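Local coordinates for protein CmeC (Campylobacter jejuni, PDB 4MT4) that forms an outer-membrane channel that probably serves as the exit duct of a multidrug efflux pump, at residues B[267-270]-B[274-277]; B[31-36]-B[441-446]. One frame throughout, in Å; residues are numbered along the deposited sequence.

Contact 1 (B[267-270]-B[274-277]); sequences TILL and DIGS
Ile275, in the first turn of helix 273-293, puts its methyl groups against the backbone of Ile268 and Leu269 in the loop that leads into that helix. The two branches of the side chain reach different parts of that backbone. CG2, held anti to the backbone N of Ile275, lies 3.8 Å from Leu269 O, and the same methyl is 4.2 Å from Leu269 CG, where the two side chains meet. The other branch is extended (chi2 -176°) and carries CD1 to 4.0 Å from Ile268 O and 4.2 Å from Leu269 CA. One isoleucine therefore meets two successive carbonyl oxygens through two different methyls, and this is the tight part of the contact. Beyond it, Ile268 and Leu269 lean on Ile369, Leu362 and Tyr358 of helix 339-405, while Ala12 and Tyr14 of the N-terminal loop touch them too; Ile268 is buried, whereas Leu269 stays partly open. The loose side begins one residue later. Leu270 directs its CB away from the helix and its side chain is exposed; its backbone is tied within the loop, N to Thr267 O at 3.1 Å, and also hydrogen-bonds with Gln452. In the long-helix body of this TolC-like outer membrane factor protomer, the loop thus folds back on the start of helix 273-293. Between the two segments the contact is apolar packing, with no hydrogen bond: the methyls approach the carbonyl oxygens at van der Waals distance and supply shape, not polar bonds.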
loop_
_atom_site.group_PDB
_atom_site.type_symbol
_atom_site.label_atom_id
_atom_site.label_comp_id
_atom_site.label_asym_id
_atom_site.label_seq_id
_atom_site.Cartn_x
_atom_site.Cartn_y
_atom_site.Cartn_z
ATOM N N THR B 267 -20.740 -18.396 16.026
ATOM C CA THR B 267 -21.299 -17.494 15.027
ATOM C C THR B 267 -20.303 -16.401 14.650
ATOM O O THR B 267 -20.676 -15.244 14.470
ATOM C CB THR B 267 -22.595 -16.829 15.528
ATOM O OG1 THR B 267 -22.330 -16.125 16.748
ATOM C CG2 THR B 267 -23.674 -17.871 15.777
ATOM N N ILE B 268 -19.034 -16.776 14.530
ATOM C CA ILE B 268 -17.965 -15.820 14.259
ATOM C C ILE B 268 -18.107 -15.185 12.872
ATOM O O ILE B 268 -17.654 -14.062 12.639
ATOM C CB ILE B 268 -16.575 -16.490 14.387
ATOM C CG1 ILE B 268 -15.458 -15.448 14.319
ATOM C CG2 ILE B 268 -16.390 -17.563 13.324
ATOM C CD1 ILE B 268 -15.539 -14.400 15.402
ATOM N N LEU B 269 -18.755 -15.902 11.958
ATOM C CA LEU B 269 -18.963 -15.403 10.605
ATOM C C LEU B 269 -19.944 -14.238 10.600
ATOM O O LEU B 269 -19.880 -13.363 9.736
ATOM C CB LEU B 269 -19.469 -16.520 9.690
ATOM C CG LEU B 269 -18.437 -17.257 8.832
ATOM C CD1 LEU B 269 -17.360 -17.903 9.689
ATOM C CD2 LEU B 269 -19.132 -18.294 7.965
ATOM N N LEU B 270 -20.847 -14.230 11.575
ATOM C CA LEU B 270 -21.864 -13.191 11.671
ATOM C C LEU B 270 -21.450 -12.068 12.615
ATOM O O LEU B 270 -22.205 -11.119 12.823
ATOM C CB LEU B 270 -23.192 -13.789 12.141
ATOM C CG LEU B 270 -23.780 -14.926 11.305
ATOM C CD1 LEU B 270 -25.036 -15.474 11.966
ATOM C CD2 LEU B 270 -24.072 -14.461 9.888
ATOM N N ASP B 274 -15.589 -7.555 8.629
ATOM C CA ASP B 274 -14.765 -7.774 7.446
ATOM C C ASP B 274 -15.191 -9.033 6.699
ATOM O O ASP B 274 -15.065 -9.108 5.477
ATOM C CB ASP B 274 -13.284 -7.852 7.824
ATOM C CG ASP B 274 -12.982 -8.977 8.791
ATOM O OD1 ASP B 274 -13.883 -9.361 9.566
ATOM O OD2 ASP B 274 -11.835 -9.472 8.777
ATOM N N ILE B 275 -15.699 -10.018 7.434
ATOM C CA ILE B 275 -16.197 -11.242 6.821
ATOM C C ILE B 275 -17.500 -10.964 6.078
ATOM O O ILE B 275 -17.714 -11.461 4.969
ATOM C CB ILE B 275 -16.423 -12.356 7.866
ATOM C CG1 ILE B 275 -15.098 -12.742 8.529
ATOM C CG2 ILE B 275 -17.064 -13.575 7.221
ATOM C CD1 ILE B 275 -15.211 -13.896 9.506
ATOM N N GLY B 276 -18.363 -10.159 6.691
ATOM C CA GLY B 276 -19.617 -9.772 6.070
ATOM C C GLY B 276 -19.398 -8.929 4.831
ATOM O O GLY B 276 -20.060 -9.116 3.812
ATOM N N SER B 277 -18.460 -7.992 4.922
ATOM C CA SER B 277 -18.090 -7.151 3.789
ATOM C C SER B 277 -17.561 -7.992 2.636
ATOM O O SER B 277 -17.933 -7.786 1.480
ATOM C CB SER B 277 -17.039 -6.121 4.203
ATOM O OG SER B 277 -16.465 -5.495 3.067
#

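Contact 2 (B[31-36]-B[441-446]); sequences SSITKN and DVIKAF
Ile33 reaches from the N-terminal loop to the last turn of helix 411-445, and its side chain makes the whole of this segment's contact with Ile443 and Phe446. At the base, CB points toward the helix but stops 5.0 Å short of Ile443 CG2. From there the chain forks. The CG2 branch, anti to the backbone N of Ile33, ends 3.9 Å from Ile443 CG2, methyl against methyl, with the two side chains slanting across each other. Along the longer branch CG1 still stands back, 4.8 Å from Phe446 CB, and the extended chi2 of 177° then sends CD1 forward between Ile443 and Phe446. This tip touches Phe446 CB at 3.7 Å and Ile443 O at 3.8 Å, while Ile443 CG2 is 4.0 Å away. Phe446 meets it at nearly a right angle, through CB and not through the ring, which leads away to pack on Pro261 and on Ile369 of helix 339-405. Phe446 is also where the backbone leaves helical geometry, so the isoleucine tip sits beside the C-terminal end of the helix. Trp37 and Ile260 lie against Ile443 as well, which makes this a small hydrophobic patch in the long-helix body of the TolC-like protomer, where the N-terminal loop lies against the end of helix 411-445. No hydrogen bond crosses between the two segments; their contact is van der Waals packing around one branched side chain, between regions some four hundred residues apart in sequence.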
loop_
_atom_site.group_PDB
_atom_site.type_symbol
_atom_site.label_atom_id
_atom_site.label_comp_id
_atom_site.label_asym_id
_atom_site.label_seq_id
_atom_site.Cartn_x
_atom_site.Cartn_y
_atom_site.Cartn_z
ATOM N N SER B 31 -19.155 -15.461 26.576
ATOM C CA SER B 31 -20.100 -14.350 26.616
ATOM C C SER B 31 -19.830 -13.376 25.476
ATOM O O SER B 31 -18.685 -13.195 25.060
ATOM C CB SER B 31 -20.026 -13.622 27.961
ATOM O OG SER B 31 -18.793 -12.940 28.111
ATOM N N SER B 32 -20.890 -12.749 24.974
ATOM C CA SER B 32 -20.768 -11.804 23.868
ATOM C C SER B 32 -20.113 -10.501 24.313
ATOM O O SER B 32 -19.904 -10.271 25.505
ATOM C CB SER B 32 -22.139 -11.520 23.251
ATOM O OG SER B 32 -22.591 -12.623 22.484
ATOM N N ILE B 33 -19.790 -9.650 23.345
ATOM C CA ILE B 33 -19.110 -8.392 23.625
ATOM C C ILE B 33 -20.068 -7.207 23.552
ATOM O O ILE B 33 -20.828 -7.070 22.591
ATOM C CB ILE B 33 -17.942 -8.161 22.645
ATOM C CG1 ILE B 33 -16.962 -9.334 22.703
ATOM C CG2 ILE B 33 -17.233 -6.849 22.950
ATOM C CD1 ILE B 33 -15.815 -9.219 21.726
ATOM N N THR B 34 -20.033 -6.357 24.575
ATOM C CA THR B 34 -20.841 -5.145 24.592
ATOM C C THR B 34 -20.347 -4.152 23.545
ATOM O O THR B 34 -19.159 -4.117 23.221
ATOM C CB THR B 34 -20.832 -4.477 25.980
ATOM O OG1 THR B 34 -21.256 -3.112 25.862
ATOM C CG2 THR B 34 -19.436 -4.514 26.582
ATOM N N LYS B 35 -21.270 -3.350 23.020
ATOM C CA LYS B 35 -20.969 -2.405 21.946
ATOM C C LYS B 35 -19.888 -1.400 22.339
ATOM O O LYS B 35 -18.997 -1.097 21.548
ATOM C CB LYS B 35 -22.241 -1.663 21.525
ATOM C CG LYS B 35 -23.318 -2.555 20.926
ATOM C CD LYS B 35 -22.902 -3.091 19.566
ATOM C CE LYS B 35 -24.025 -3.888 18.918
ATOM N NZ LYS B 35 -25.250 -3.067 18.707
ATOM N N ASN B 36 -19.972 -0.886 23.561
ATOM C CA ASN B 36 -18.969 0.040 24.077
ATOM C C ASN B 36 -18.041 -0.635 25.084
ATOM O O ASN B 36 -17.995 -0.260 26.255
ATOM C CB ASN B 36 -19.643 1.259 24.712
ATOM C CG ASN B 36 -20.764 0.879 25.658
ATOM O OD1 ASN B 36 -20.983 -0.299 25.938
ATOM N ND2 ASN B 36 -21.477 1.879 26.160
ATOM N N ASP B 441 -7.106 -6.687 21.460
ATOM C CA ASP B 441 -6.879 -7.569 20.320
ATOM C C ASP B 441 -7.905 -8.697 20.269
ATOM O O ASP B 441 -8.385 -9.059 19.197
ATOM C CB ASP B 441 -5.463 -8.149 20.362
ATOM C CG ASP B 441 -4.407 -7.136 19.961
ATOM O OD1 ASP B 441 -4.724 -6.233 19.157
ATOM O OD2 ASP B 441 -3.259 -7.242 20.445
ATOM N N VAL B 442 -8.238 -9.244 21.434
ATOM C CA VAL B 442 -9.262 -10.279 21.534
ATOM C C VAL B 442 -10.625 -9.715 21.155
ATOM O O VAL B 442 -11.349 -10.301 20.352
ATOM C CB VAL B 442 -9.338 -10.874 22.955
ATOM C CG1 VAL B 442 -10.513 -11.836 23.066
ATOM C CG2 VAL B 442 -8.036 -11.569 23.311
ATOM N N ILE B 443 -10.965 -8.571 21.741
ATOM C CA ILE B 443 -12.215 -7.886 21.432
ATOM C C ILE B 443 -12.302 -7.547 19.945
ATOM O O ILE B 443 -13.344 -7.736 19.315
ATOM C CB ILE B 443 -12.367 -6.593 22.264
ATOM C CG1 ILE B 443 -12.400 -6.922 23.760
ATOM C CG2 ILE B 443 -13.621 -5.836 21.854
ATOM C CD1 ILE B 443 -12.463 -5.703 24.659
ATOM N N LYS B 444 -11.196 -7.059 19.390
ATOM C CA LYS B 444 -11.132 -6.707 17.975
ATOM C C LYS B 444 -11.316 -7.929 17.081
ATOM O O LYS B 444 -12.008 -7.870 16.065
ATOM C CB LYS B 444 -9.798 -6.032 17.652
ATOM C CG LYS B 444 -9.668 -5.560 16.209
ATOM C CD LYS B 444 -8.211 -5.409 15.794
ATOM C CE LYS B 444 -7.449 -4.490 16.735
ATOM N NZ LYS B 444 -6.023 -4.343 16.331
ATOM N N ALA B 445 -10.690 -9.037 17.466
ATOM C CA ALA B 445 -10.719 -10.258 16.666
ATOM C C ALA B 445 -12.104 -10.895 16.637
ATOM O O ALA B 445 -12.434 -11.640 15.716
ATOM C CB ALA B 445 -9.697 -11.254 17.191
ATOM N N PHE B 446 -12.915 -10.597 17.647
ATOM C CA PHE B 446 -14.256 -11.165 17.741
ATOM C C PHE B 446 -15.326 -10.194 17.246
ATOM O O PHE B 446 -16.522 -10.437 17.415
ATOM C CB PHE B 446 -14.557 -11.589 19.182
ATOM C CG PHE B 446 -13.981 -12.926 19.551
ATOM C CD1 PHE B 446 -12.659 -13.041 19.942
ATOM C CD2 PHE B 446 -14.762 -14.069 19.503
ATOM C CE1 PHE B 446 -12.125 -14.268 20.280
ATOM C CE2 PHE B 446 -14.235 -15.300 19.840
ATOM C CZ PHE B 446 -12.914 -15.398 20.229
#

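Contacts 1 and 2 are neighbours, with centres about 13 Å apart, and they touch: Ile268 CD1 of contact 1 lies 4.2 Å from both Ala445 O and Phe446 CD2 of contact 2. Ile369 on helix 339-405 is a shared neighbour, touched by Ile268, Ala445 and Phe446. A polar link runs alongside this packing, for Arg272 forms a salt bridge with Asp274 through NH2 and a hydrogen bond to Ala445 O through NH1, tying the start of helix 273-293 to the end of helix 411-445. Neither contact supplies residues to the bound lipid-like ligand, which is seen at Cys1, Ile124, Asp125 and Leu126.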